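Local atomic coordinates of ribosomal RNA processing protein 6 (PDB entry 4NLC), a protein that probably acts, through the catalytic core that this chain represents, as a 3'-5' exoribonuclease of the nuclear exosome in ribosomal RNA processing. Residues A[7-12]-A[127-132]; A[21-24]-A[30-33]; A[122-127]-A[207-212]; A[157-160]-A[164-167]. The protein carries 1 engineered substitution. All blocks are in the same frame, centred on the assembly; numbering follows the deposited sequence.

Contact 1: A[7-12]-A[127-132]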
loop_
_atom_site.group_PDB
_atom_site.type_symbol
_atom_site.label_atom_id
_atom_site.label_comp_id
_atom_site.label_asym_id
_atom_site.label_seq_id
_atom_site.Cartn_x
_atom_site.Cartn_y
_atom_site.Cartn_z
ATOM N N LEU A 7 1.447 -14.064 11.528
ATOM C CA LEU A 7 1.716 -15.370 12.130
ATOM C C LEU A 7 1.395 -16.540 11.165
ATOM O O LEU A 7 1.912 -17.642 11.353
ATOM C CB LEU A 7 1.008 -15.528 13.504
ATOM C CG LEU A 7 1.159 -14.383 14.567
ATOM C CD1 LEU A 7 0.720 -14.856 15.945
ATOM C CD2 LEU A 7 2.602 -13.839 14.672
ATOM N N THR A 8 0.568 -16.283 10.125
ATOM C CA THR A 8 0.198 -17.247 9.081
ATOM C C THR A 8 1.176 -17.100 7.896
ATOM O O THR A 8 1.054 -17.849 6.924
ATOM C CB THR A 8 -1.256 -17.022 8.566
ATOM O OG1 THR A 8 -1.283 -15.941 7.621
ATOM C CG2 THR A 8 -2.273 -16.798 9.679
ATOM N N PHE A 9 2.089 -16.099 7.932
ATOM C CA PHE A 9 3.016 -15.894 6.809
ATOM C C PHE A 9 3.982 -17.057 6.670
ATOM O O PHE A 9 4.472 -17.564 7.675
ATOM C CB PHE A 9 3.756 -14.540 6.866
ATOM C CG PHE A 9 2.938 -13.271 6.684
ATOM C CD1 PHE A 9 1.571 -13.328 6.405
ATOM C CD2 PHE A 9 3.539 -12.015 6.800
ATOM C CE1 PHE A 9 0.814 -12.155 6.273
ATOM C CE2 PHE A 9 2.787 -10.841 6.635
ATOM C CZ PHE A 9 1.429 -10.921 6.368
ATOM N N GLU A 10 4.188 -17.525 5.428
ATOM C CA GLU A 10 5.096 -18.639 5.114
ATOM C C GLU A 10 6.535 -18.164 5.335
ATOM O O GLU A 10 7.404 -18.947 5.726
ATOM C CB GLU A 10 4.895 -19.127 3.669
ATOM C CG GLU A 10 3.520 -19.729 3.395
ATOM C CD GLU A 10 3.219 -21.067 4.041
ATOM O OE1 GLU A 10 3.894 -22.065 3.697
ATOM O OE2 GLU A 10 2.282 -21.125 4.872
ATOM N N HIS A 11 6.746 -16.855 5.134
ATOM C CA HIS A 11 8.012 -16.166 5.315
ATOM C C HIS A 11 7.791 -15.002 6.314
ATOM O O HIS A 11 6.977 -14.114 6.030
ATOM C CB HIS A 11 8.536 -15.636 3.956
ATOM C CG HIS A 11 8.411 -16.592 2.800
ATOM N ND1 HIS A 11 7.180 -16.857 2.207
ATOM C CD2 HIS A 11 9.372 -17.275 2.129
ATOM C CE1 HIS A 11 7.432 -17.696 1.208
ATOM N NE2 HIS A 11 8.737 -17.979 1.124
ATOM N N PRO A 12 8.465 -14.994 7.491
ATOM C CA PRO A 12 8.317 -13.848 8.420
ATOM C C PRO A 12 8.932 -12.558 7.830
ATOM O O PRO A 12 9.836 -12.650 6.997
ATOM C CB PRO A 12 9.048 -14.314 9.681
ATOM C CG PRO A 12 10.054 -15.275 9.188
ATOM C CD PRO A 12 9.477 -15.954 7.976
ATOM N N LYS A 127 -4.550 -15.020 2.441
ATOM C CA LYS A 127 -4.639 -16.466 2.293
ATOM C C LYS A 127 -3.734 -16.984 1.183
ATOM O O LYS A 127 -3.187 -18.070 1.335
ATOM C CB LYS A 127 -6.100 -16.910 2.085
ATOM C CG LYS A 127 -6.291 -18.380 2.406
ATOM C CD LYS A 127 -7.529 -18.670 3.217
ATOM C CE LYS A 127 -7.712 -20.157 3.388
ATOM N NZ LYS A 127 -6.518 -20.802 4.008
ATOM N N VAL A 128 -3.556 -16.228 0.083
ATOM C CA VAL A 128 -2.680 -16.694 -1.015
ATOM C C VAL A 128 -1.425 -15.793 -1.160
ATOM O O VAL A 128 -0.802 -15.773 -2.226
ATOM C CB VAL A 128 -3.430 -16.946 -2.371
ATOM C CG1 VAL A 128 -4.531 -17.984 -2.196
ATOM C CG2 VAL A 128 -3.995 -15.667 -2.966
ATOM N N ARG A 129 -1.011 -15.121 -0.043
ATOM C CA ARG A 129 0.175 -14.258 0.019
ATOM C C ARG A 129 1.388 -14.882 -0.635
ATOM O O ARG A 129 2.009 -14.245 -1.487
ATOM C CB ARG A 129 0.517 -13.870 1.471
ATOM C CG ARG A 129 1.699 -12.898 1.584
ATOM C CD ARG A 129 1.977 -12.599 3.043
ATOM N NE ARG A 129 3.280 -11.975 3.270
ATOM C CZ ARG A 129 3.511 -10.669 3.161
ATOM N NH1 ARG A 129 2.526 -9.838 2.825
ATOM N NH2 ARG A 129 4.720 -10.183 3.391
ATOM N N ALA A 130 1.706 -16.136 -0.250
ATOM C CA ALA A 130 2.864 -16.901 -0.719
ATOM C C ALA A 130 2.792 -17.273 -2.206
ATOM O O ALA A 130 3.814 -17.626 -2.787
ATOM C CB ALA A 130 3.011 -18.171 0.111
ATOM N N ASN A 131 1.593 -17.187 -2.818
ATOM C CA ASN A 131 1.351 -17.597 -4.204
ATOM C C ASN A 131 1.088 -16.459 -5.175
ATOM O O ASN A 131 0.837 -16.716 -6.356
ATOM C CB ASN A 131 0.149 -18.571 -4.219
ATOM C CG ASN A 131 0.195 -19.562 -3.077
ATOM O OD1 ASN A 131 -0.522 -19.447 -2.077
ATOM N ND2 ASN A 131 1.123 -20.480 -3.149
ATOM N N MET A 132 1.101 -15.213 -4.692
ATOM C CA MET A 132 0.777 -14.051 -5.529
ATOM C C MET A 132 1.742 -13.854 -6.718
ATOM O O MET A 132 1.348 -13.272 -7.727
ATOM C CB MET A 132 0.650 -12.782 -4.685
ATOM C CG MET A 132 -0.599 -12.748 -3.818
ATOM S SD MET A 132 -2.135 -12.801 -4.760
ATOM C CE MET A 132 -2.190 -11.111 -5.363
HETATM O O HOH W 1 4.162 -15.143 3.242
#
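Phe9 and Arg129 carry this contact through a flat cation-pi stack. The guanidinium lies on the phenyl ring with the planes 7° apart, and Arg129 CZ is 3.9 Å from the centroid of the Phe9 ring. Arg129 NE sits over the middle of the ring, so the overlap is broad and extends back along the side chain: Arg129 CD makes a CH-pi contact over the same face, 3.5 Å from the Phe9 centroid. The arginine gets there with CG anti to the backbone nitrogen of Arg129 (chi1 -176°) and a chain extended as far as NE, which carries the guanidinium out to the Phe9 ring. The apolar part of the contact is smaller. Glu10 CG touches Ala130 CB at 3.7 Å, but Glu10 is exposed and poorly ordered, so this touch counts for less. Polar linkage comes through one water, which accepts weak bonds from Glu10 N and, at the guanidinium edge, from Arg129 NE at 3.3 Å. Stacking uses the face and water the edge, so the two do not compete. The stronger polar partner of the arginine is Asp161 of helix 152-162, in a salt bridge with NH1 that should help fix the guanidinium against the ring. The result is that the N-terminal segment 7-12 is laid onto the exonuclease domain. Segment 127-132 leads from strand 120-123 to helix 136-140; Val128, Asn131 and Met132 pack on Leu80 of helix 77-87, and Arg129 also rests on Phe108 of strand 108-115.

Contact 2: A[21-24]-A[30-33]; sequences RPVY and VRHV
Residues 21-24 and 30-33 run antiparallel, Val23 facing Val33 as a non-hydrogen-bonded pair and Tyr24 facing His32 as a hydrogen-bonded pair. Tyr24 N gives its hydrogen to His32 O at 2.9 Å, and His32 N returns one to Tyr24 O at 2.7 Å. A CA-H...O contact from Val23 CA to His32 O, 3.4 Å, adds to the pairing. Tyr24 and His32 project from the same face of this two-stranded sheet. The tyrosine takes chi1 65°, with CG between the backbone nitrogen and carbonyl carbon, which lays the ring across to the other strand; His32 CB then sits over one ring face, 3.8 Å from the centroid of the Tyr24 ring, as a CH-pi contact. The two aromatic rings themselves are slid apart and barely overlap. This is a beta hairpin, strands 23-25 and 31-33, and its turn is tied by Asp26, which accepts from His32 NE2 and Val30 N. On the valine face, Val23 CG2 and Val33 CG2 are 4.4 Å apart. Val23 CG1 lies over one face of the Arg31 guanidinium, 3.7 Å from Arg31 NE, and Arg21 CD touches Val33 CG1 at 3.8 Å, while the head of Arg21 bonds to Gly34 O. A water gives a hydrogen to Val33 O and is weakly linked to Tyr24 OH. Phe41 meets the tyrosine ring steeply, and Tyr165 packs against both Pro22 and Tyr24.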
loop_
_atom_site.group_PDB
_atom_site.type_symbol
_atom_site.label_atom_id
_atom_site.label_comp_id
_atom_site.label_asym_id
_atom_site.label_seq_id
_atom_site.Cartn_x
_atom_site.Cartn_y
_atom_site.Cartn_z
ATOM N N ARG A 21 15.539 -5.663 -0.410
ATOM C CA ARG A 21 16.065 -6.527 -1.463
ATOM C C ARG A 21 14.892 -7.344 -1.998
ATOM O O ARG A 21 14.318 -8.143 -1.251
ATOM C CB ARG A 21 17.175 -7.451 -0.957
ATOM C CG ARG A 21 17.821 -8.243 -2.093
ATOM C CD ARG A 21 18.776 -9.325 -1.624
ATOM N NE ARG A 21 19.955 -8.787 -0.943
ATOM C CZ ARG A 21 21.070 -8.402 -1.558
ATOM N NH1 ARG A 21 21.174 -8.492 -2.881
ATOM N NH2 ARG A 21 22.088 -7.919 -0.856
ATOM N N PRO A 22 14.472 -7.118 -3.255
ATOM C CA PRO A 22 13.292 -7.838 -3.754
ATOM C C PRO A 22 13.559 -9.268 -4.196
ATOM O O PRO A 22 14.547 -9.528 -4.864
ATOM C CB PRO A 22 12.835 -6.975 -4.937
ATOM C CG PRO A 22 14.066 -6.334 -5.428
ATOM C CD PRO A 22 14.985 -6.155 -4.251
ATOM N N VAL A 23 12.679 -10.181 -3.808
ATOM C CA VAL A 23 12.657 -11.577 -4.248
ATOM C C VAL A 23 11.450 -11.556 -5.187
ATOM O O VAL A 23 10.381 -11.078 -4.786
ATOM C CB VAL A 23 12.483 -12.610 -3.096
ATOM C CG1 VAL A 23 12.272 -14.017 -3.654
ATOM C CG2 VAL A 23 13.690 -12.591 -2.157
ATOM N N TYR A 24 11.627 -11.993 -6.447
ATOM C CA TYR A 24 10.531 -11.912 -7.417
ATOM C C TYR A 24 10.569 -13.032 -8.468
ATOM O O TYR A 24 11.627 -13.597 -8.768
ATOM C CB TYR A 24 10.561 -10.524 -8.110
ATOM C CG TYR A 24 11.804 -10.324 -8.946
ATOM C CD1 TYR A 24 13.025 -10.002 -8.350
ATOM C CD2 TYR A 24 11.793 -10.567 -10.316
ATOM C CE1 TYR A 24 14.197 -9.930 -9.097
ATOM C CE2 TYR A 24 12.942 -10.415 -11.085
ATOM C CZ TYR A 24 14.147 -10.127 -10.469
ATOM O OH TYR A 24 15.288 -10.033 -11.218
ATOM N N VAL A 30 9.845 -18.403 -12.626
ATOM C CA VAL A 30 11.209 -18.636 -12.120
ATOM C C VAL A 30 11.536 -17.585 -11.022
ATOM O O VAL A 30 11.328 -16.388 -11.228
ATOM C CB VAL A 30 12.253 -18.645 -13.271
ATOM C CG1 VAL A 30 13.686 -18.630 -12.743
ATOM C CG2 VAL A 30 12.032 -19.839 -14.204
ATOM N N ARG A 31 12.038 -18.046 -9.872
ATOM C CA ARG A 31 12.413 -17.217 -8.726
ATOM C C ARG A 31 13.742 -16.490 -8.966
ATOM O O ARG A 31 14.723 -17.114 -9.381
ATOM C CB ARG A 31 12.528 -18.103 -7.465
ATOM C CG ARG A 31 12.714 -17.349 -6.147
ATOM C CD ARG A 31 12.814 -18.319 -4.988
ATOM N NE ARG A 31 12.945 -17.630 -3.705
ATOM C CZ ARG A 31 14.104 -17.340 -3.115
ATOM N NH1 ARG A 31 15.252 -17.663 -3.697
ATOM N NH2 ARG A 31 14.122 -16.710 -1.948
ATOM N N HIS A 32 13.783 -15.188 -8.647
ATOM C CA HIS A 32 15.008 -14.388 -8.725
ATOM C C HIS A 32 15.206 -13.591 -7.448
ATOM O O HIS A 32 14.239 -13.249 -6.760
ATOM C CB HIS A 32 15.018 -13.432 -9.949
ATOM C CG HIS A 32 14.726 -14.094 -11.264
ATOM N ND1 HIS A 32 15.734 -14.570 -12.062
ATOM C CD2 HIS A 32 13.534 -14.340 -11.863
ATOM C CE1 HIS A 32 15.136 -15.089 -13.125
ATOM N NE2 HIS A 32 13.811 -14.973 -13.048
ATOM N N VAL A 33 16.468 -13.278 -7.148
ATOM C CA VAL A 33 16.859 -12.429 -6.024
ATOM C C VAL A 33 17.417 -11.145 -6.656
ATOM O O VAL A 33 18.350 -11.184 -7.467
ATOM C CB VAL A 33 17.837 -13.137 -5.047
ATOM C CG1 VAL A 33 18.455 -12.154 -4.068
ATOM C CG2 VAL A 33 17.142 -14.265 -4.286
HETATM O O HOH W 2 18.478 -10.982 -10.609
#

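Contact 3: A[122-127]-A[207-212]; sequences IVDCLK and RVRPIP
The guanidinium of Arg209 is held on three sides: Leu126 CD1 covers one face, 3.6 Å from Arg209 NH2, Ile211 CD1 of its own segment covers the opposite face, and the carboxylate of Asp124 comes to the edge. The salt bridge there is bidentate and side-on. Arg209 NE bonds to Asp124 OD2 at 2.7 Å, and Arg209 NH2 to Asp124 OD1 at 3.0 Å with an angle of 161° at the hydrogen. The planes of the two groups are 68° apart, so both nitrogens meet the oxygens from above the carboxylate plane. Asp124 OD1 also receives Leu126 N, making an Asx turn, and Lys127 N at 3.0 Å. Three donors thus grip one oxygen and fix the carboxylate's rotation, which probably favours its charged form. A bend at chi2 (-66°) brings the arginine head round toward Asp124, and its NH1 is tied back to Val208 O and Trp206 O. Leu126 CD1 also reaches Arg207 CA. Segment 122-127 comes off strand 120-123, which lies between strands 71-74 and 108-115 in the central sheet; from there the bridge reaches the connection leading into helix 213-224, where Ile211 packs on Val216.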
loop_
_atom_site.group_PDB
_atom_site.type_symbol
_atom_site.label_atom_id
_atom_site.label_comp_id
_atom_site.label_asym_id
_atom_site.label_seq_id
_atom_site.Cartn_x
_atom_site.Cartn_y
_atom_site.Cartn_z
ATOM N N ILE A 122 -12.216 -10.698 -6.427
ATOM C CA ILE A 122 -11.657 -10.236 -5.151
ATOM C C ILE A 122 -10.696 -11.310 -4.735
ATOM O O ILE A 122 -11.102 -12.462 -4.613
ATOM C CB ILE A 122 -12.692 -9.876 -4.049
ATOM C CG1 ILE A 122 -13.456 -8.596 -4.421
ATOM C CG2 ILE A 122 -12.007 -9.716 -2.678
ATOM C CD1 ILE A 122 -14.745 -8.367 -3.601
ATOM N N VAL A 123 -9.405 -10.943 -4.618
ATOM C CA VAL A 123 -8.339 -11.853 -4.261
ATOM C C VAL A 123 -7.922 -11.715 -2.798
ATOM O O VAL A 123 -7.509 -10.656 -2.363
ATOM C CB VAL A 123 -7.120 -11.781 -5.236
ATOM C CG1 VAL A 123 -6.062 -12.835 -4.881
ATOM C CG2 VAL A 123 -7.589 -11.980 -6.670
ATOM N N ASP A 124 -7.948 -12.838 -2.072
ATOM C CA ASP A 124 -7.486 -12.834 -0.703
ATOM C C ASP A 124 -5.962 -12.986 -0.623
ATOM O O ASP A 124 -5.440 -14.094 -0.508
ATOM C CB ASP A 124 -8.246 -13.855 0.156
ATOM C CG ASP A 124 -7.957 -13.734 1.632
ATOM O OD1 ASP A 124 -6.898 -13.158 1.990
ATOM O OD2 ASP A 124 -8.753 -14.254 2.429
ATOM N N CYS A 125 -5.270 -11.826 -0.676
ATOM C CA CYS A 125 -3.822 -11.554 -0.538
ATOM C C CYS A 125 -3.230 -12.119 0.704
ATOM O O CYS A 125 -2.008 -12.112 0.809
ATOM C CB CYS A 125 -3.577 -10.051 -0.530
ATOM S SG CYS A 125 -3.791 -9.278 -2.109
ATOM N N LEU A 126 -4.042 -12.351 1.723
ATOM C CA LEU A 126 -3.544 -12.886 2.964
ATOM C C LEU A 126 -3.457 -14.389 2.851
ATOM O O LEU A 126 -2.402 -14.959 3.091
ATOM C CB LEU A 126 -4.420 -12.460 4.155
ATOM C CG LEU A 126 -4.302 -10.995 4.579
ATOM C CD1 LEU A 126 -5.286 -10.663 5.719
ATOM C CD2 LEU A 126 -2.861 -10.642 4.958
ATOM N N LYS A 127 -4.550 -15.020 2.441
ATOM C CA LYS A 127 -4.639 -16.466 2.293
ATOM C C LYS A 127 -3.734 -16.984 1.183
ATOM O O LYS A 127 -3.187 -18.070 1.335
ATOM C CB LYS A 127 -6.100 -16.910 2.085
ATOM C CG LYS A 127 -6.291 -18.380 2.406
ATOM C CD LYS A 127 -7.529 -18.670 3.217
ATOM C CE LYS A 127 -7.712 -20.157 3.388
ATOM N NZ LYS A 127 -6.518 -20.802 4.008
ATOM N N ARG A 207 -7.894 -6.826 7.434
ATOM C CA ARG A 207 -7.347 -8.107 7.876
ATOM C C ARG A 207 -8.473 -9.060 8.273
ATOM O O ARG A 207 -8.212 -10.247 8.436
ATOM C CB ARG A 207 -6.497 -7.905 9.135
ATOM C CG ARG A 207 -5.298 -6.995 8.964
ATOM C CD ARG A 207 -4.570 -6.909 10.282
ATOM N NE ARG A 207 -5.413 -6.307 11.310
ATOM C CZ ARG A 207 -5.183 -6.419 12.606
ATOM N NH1 ARG A 207 -4.154 -7.131 13.043
ATOM N NH2 ARG A 207 -5.987 -5.835 13.477
ATOM N N VAL A 208 -9.694 -8.546 8.527
ATOM C CA VAL A 208 -10.770 -9.395 9.045
ATOM C C VAL A 208 -11.256 -10.412 8.019
ATOM O O VAL A 208 -11.356 -10.128 6.822
ATOM C CB VAL A 208 -11.957 -8.642 9.720
ATOM C CG1 VAL A 208 -11.461 -7.750 10.864
ATOM C CG2 VAL A 208 -12.784 -7.839 8.715
ATOM N N ARG A 209 -11.495 -11.621 8.514
ATOM C CA ARG A 209 -12.024 -12.737 7.749
ATOM C C ARG A 209 -13.093 -13.415 8.613
ATOM O O ARG A 209 -12.851 -13.666 9.793
ATOM C CB ARG A 209 -10.918 -13.733 7.309
ATOM C CG ARG A 209 -9.823 -13.147 6.395
ATOM C CD ARG A 209 -10.360 -12.719 5.018
ATOM N NE ARG A 209 -9.288 -12.205 4.163
ATOM C CZ ARG A 209 -8.944 -10.931 4.026
ATOM N NH1 ARG A 209 -9.595 -9.983 4.686
ATOM N NH2 ARG A 209 -7.946 -10.594 3.225
ATOM N N PRO A 210 -14.294 -13.694 8.073
ATOM C CA PRO A 210 -14.741 -13.426 6.696
ATOM C C PRO A 210 -14.908 -11.940 6.431
ATOM O O PRO A 210 -15.052 -11.147 7.367
ATOM C CB PRO A 210 -16.092 -14.154 6.627
ATOM C CG PRO A 210 -16.595 -14.146 8.047
ATOM C CD PRO A 210 -15.356 -14.351 8.868
ATOM N N ILE A 211 -14.874 -11.556 5.156
ATOM C CA ILE A 211 -15.109 -10.155 4.824
ATOM C C ILE A 211 -16.643 -9.989 4.827
ATOM O O ILE A 211 -17.317 -10.807 4.214
ATOM C CB ILE A 211 -14.419 -9.727 3.504
ATOM C CG1 ILE A 211 -12.899 -9.934 3.609
ATOM C CG2 ILE A 211 -14.727 -8.255 3.164
ATOM C CD1 ILE A 211 -12.242 -10.204 2.329
ATOM N N PRO A 212 -17.221 -9.025 5.581
ATOM C CA PRO A 212 -18.684 -8.875 5.568
ATOM C C PRO A 212 -19.154 -8.322 4.225
ATOM O O PRO A 212 -18.405 -7.600 3.563
ATOM C CB PRO A 212 -18.956 -7.890 6.714
ATOM C CG PRO A 212 -17.628 -7.580 7.346
ATOM C CD PRO A 212 -16.582 -7.950 6.370
#

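Contact 4: A[157-160]-A[164-167]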
loop_
_atom_site.group_PDB
_atom_site.type_symbol
_atom_site.label_atom_id
_atom_site.label_comp_id
_atom_site.label_asym_id
_atom_site.label_seq_id
_atom_site.Cartn_x
_atom_site.Cartn_y
_atom_site.Cartn_z
ATOM N N TRP A 157 3.429 -1.374 -2.694
ATOM C CA TRP A 157 2.818 -2.507 -1.997
ATOM C C TRP A 157 3.056 -3.820 -2.712
ATOM O O TRP A 157 3.520 -4.774 -2.076
ATOM C CB TRP A 157 1.315 -2.257 -1.809
ATOM C CG TRP A 157 1.002 -1.094 -0.899
ATOM C CD1 TRP A 157 1.856 -0.479 -0.025
ATOM C CD2 TRP A 157 -0.264 -0.430 -0.761
ATOM N NE1 TRP A 157 1.196 0.519 0.659
ATOM C CE2 TRP A 157 -0.112 0.560 0.238
ATOM C CE3 TRP A 157 -1.531 -0.612 -1.344
ATOM C CZ2 TRP A 157 -1.174 1.381 0.655
ATOM C CZ3 TRP A 157 -2.580 0.216 -0.946
ATOM C CH2 TRP A 157 -2.398 1.192 0.050
ATOM N N LEU A 158 2.789 -3.853 -4.057
ATOM C CA LEU A 158 2.950 -5.032 -4.911
ATOM C C LEU A 158 4.364 -5.577 -4.818
ATOM O O LEU A 158 4.563 -6.782 -4.800
ATOM C CB LEU A 158 2.607 -4.693 -6.389
ATOM C CG LEU A 158 1.109 -4.568 -6.780
ATOM C CD1 LEU A 158 0.963 -4.188 -8.253
ATOM C CD2 LEU A 158 0.387 -5.852 -6.582
ATOM N N GLN A 159 5.343 -4.675 -4.716
ATOM C CA GLN A 159 6.746 -5.035 -4.597
ATOM C C GLN A 159 7.042 -5.612 -3.226
ATOM O O GLN A 159 7.501 -6.741 -3.119
ATOM C CB GLN A 159 7.661 -3.837 -4.911
ATOM C CG GLN A 159 7.493 -3.313 -6.330
ATOM C CD GLN A 159 8.338 -2.095 -6.589
ATOM O OE1 GLN A 159 9.386 -1.887 -5.966
ATOM N NE2 GLN A 159 7.932 -1.291 -7.561
ATOM N N LYS A 160 6.785 -4.836 -2.187
ATOM C CA LYS A 160 7.012 -5.215 -0.795
ATOM C C LYS A 160 6.457 -6.595 -0.470
ATOM O O LYS A 160 7.165 -7.434 0.093
ATOM C CB LYS A 160 6.362 -4.149 0.123
ATOM C CG LYS A 160 6.183 -4.542 1.606
ATOM C CD LYS A 160 5.439 -3.439 2.415
ATOM C CE LYS A 160 3.935 -3.265 2.108
ATOM N NZ LYS A 160 3.374 -2.036 2.752
ATOM N N LEU A 164 5.736 -8.182 -7.253
ATOM C CA LEU A 164 4.948 -7.885 -8.455
ATOM C C LEU A 164 5.235 -6.485 -9.012
ATOM O O LEU A 164 5.318 -5.506 -8.263
ATOM C CB LEU A 164 3.429 -8.126 -8.243
ATOM C CG LEU A 164 3.008 -9.586 -8.035
ATOM C CD1 LEU A 164 1.529 -9.708 -7.665
ATOM C CD2 LEU A 164 3.287 -10.408 -9.262
ATOM N N TYR A 165 5.386 -6.411 -10.352
ATOM C CA TYR A 165 5.742 -5.230 -11.131
ATOM C C TYR A 165 4.840 -5.076 -12.365
ATOM O O TYR A 165 4.533 -6.064 -13.052
ATOM C CB TYR A 165 7.216 -5.315 -11.554
ATOM C CG TYR A 165 8.166 -5.442 -10.382
ATOM C CD1 TYR A 165 8.498 -6.695 -9.857
ATOM C CD2 TYR A 165 8.734 -4.317 -9.796
ATOM C CE1 TYR A 165 9.361 -6.817 -8.771
ATOM C CE2 TYR A 165 9.632 -4.429 -8.739
ATOM C CZ TYR A 165 9.909 -5.678 -8.203
ATOM O OH TYR A 165 10.775 -5.779 -7.149
ATOM N N ILE A 166 4.447 -3.812 -12.648
ATOM C CA ILE A 166 3.495 -3.474 -13.696
ATOM C C ILE A 166 4.146 -2.977 -14.993
ATOM O O ILE A 166 4.766 -1.921 -15.027
ATOM C CB ILE A 166 2.419 -2.482 -13.170
ATOM C CG1 ILE A 166 1.956 -2.853 -11.745
ATOM C CG2 ILE A 166 1.223 -2.462 -14.117
ATOM C CD1 ILE A 166 1.562 -1.608 -10.849
ATOM N N VAL A 167 3.981 -3.761 -16.058
ATOM C CA VAL A 167 4.419 -3.434 -17.402
ATOM C C VAL A 167 3.131 -2.917 -18.078
ATOM O O VAL A 167 2.138 -3.635 -18.163
ATOM C CB VAL A 167 5.039 -4.665 -18.131
ATOM C CG1 VAL A 167 5.279 -4.373 -19.611
ATOM C CG2 VAL A 167 6.338 -5.110 -17.456
HETATM O O HOH W 3 5.157 -2.716 -8.629
HETATM O O HOH W 4 11.573 -3.430 -6.127
#
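Leu164 takes up the chain just beyond helix 152-162 and turns back on it. Its backbone N bonds to Leu158 O at 3.1 Å, straight at the hydrogen (170°) but from above the carbonyl plane, while Leu164 CB packs 4.0 Å from Leu158 CB. The carbonyl of Leu164 receives a hydrogen from a water that in turn accepts one from Gln159 NE2. Next, Tyr165 lays its ring beside the glutamine: Tyr165 CE2 is 3.4 Å from Gln159 CG, the side chains crossing at about a right angle. A second water joins the polar ends, 2.7 Å from Gln159 OE1 and equally far from Tyr165 OH, in the plane of the ring. Glu263 O accepts from Gln159 NE2 and Tyr265 N donates to Gln159 OE1, giving both ends of the amide protein partners too. The segment belongs to a beta-alpha-beta crossover of the RNase H-like exonuclease fold, in which helix 152-162 connects the parallel, adjacent strands 145-148 and 169-171. Ile166 follows, and its CD1 reaches the helix at Leu158 CD1, 3.7 Å away, the side chains again roughly perpendicular; both residues also pack on Phe148 of strand 145-148.

Contact 4 is fully buried, contacts 1 and 3 are partly so, and contact 2 is a surface hairpin. Their chemistry follows: aliphatic packing with bridging waters in contact 4, an arginine stacked on a ring in contact 1, an arginine paired with an aspartate in contact 3, backbone pairing in contact 2. Contacts 1 and 3 share Lys127, using successive parts of the chain that runs out of strand 120-123, their segments alternating along the chain; Phe9 touches Leu126, and Met132 packs on Val123. Met132 also reaches Leu164 of contact 4. Tyr165 links contact 4 to the hairpin of contact 2, whereas contacts 2 and 3 stay about 14 Å apart at their nearest atoms.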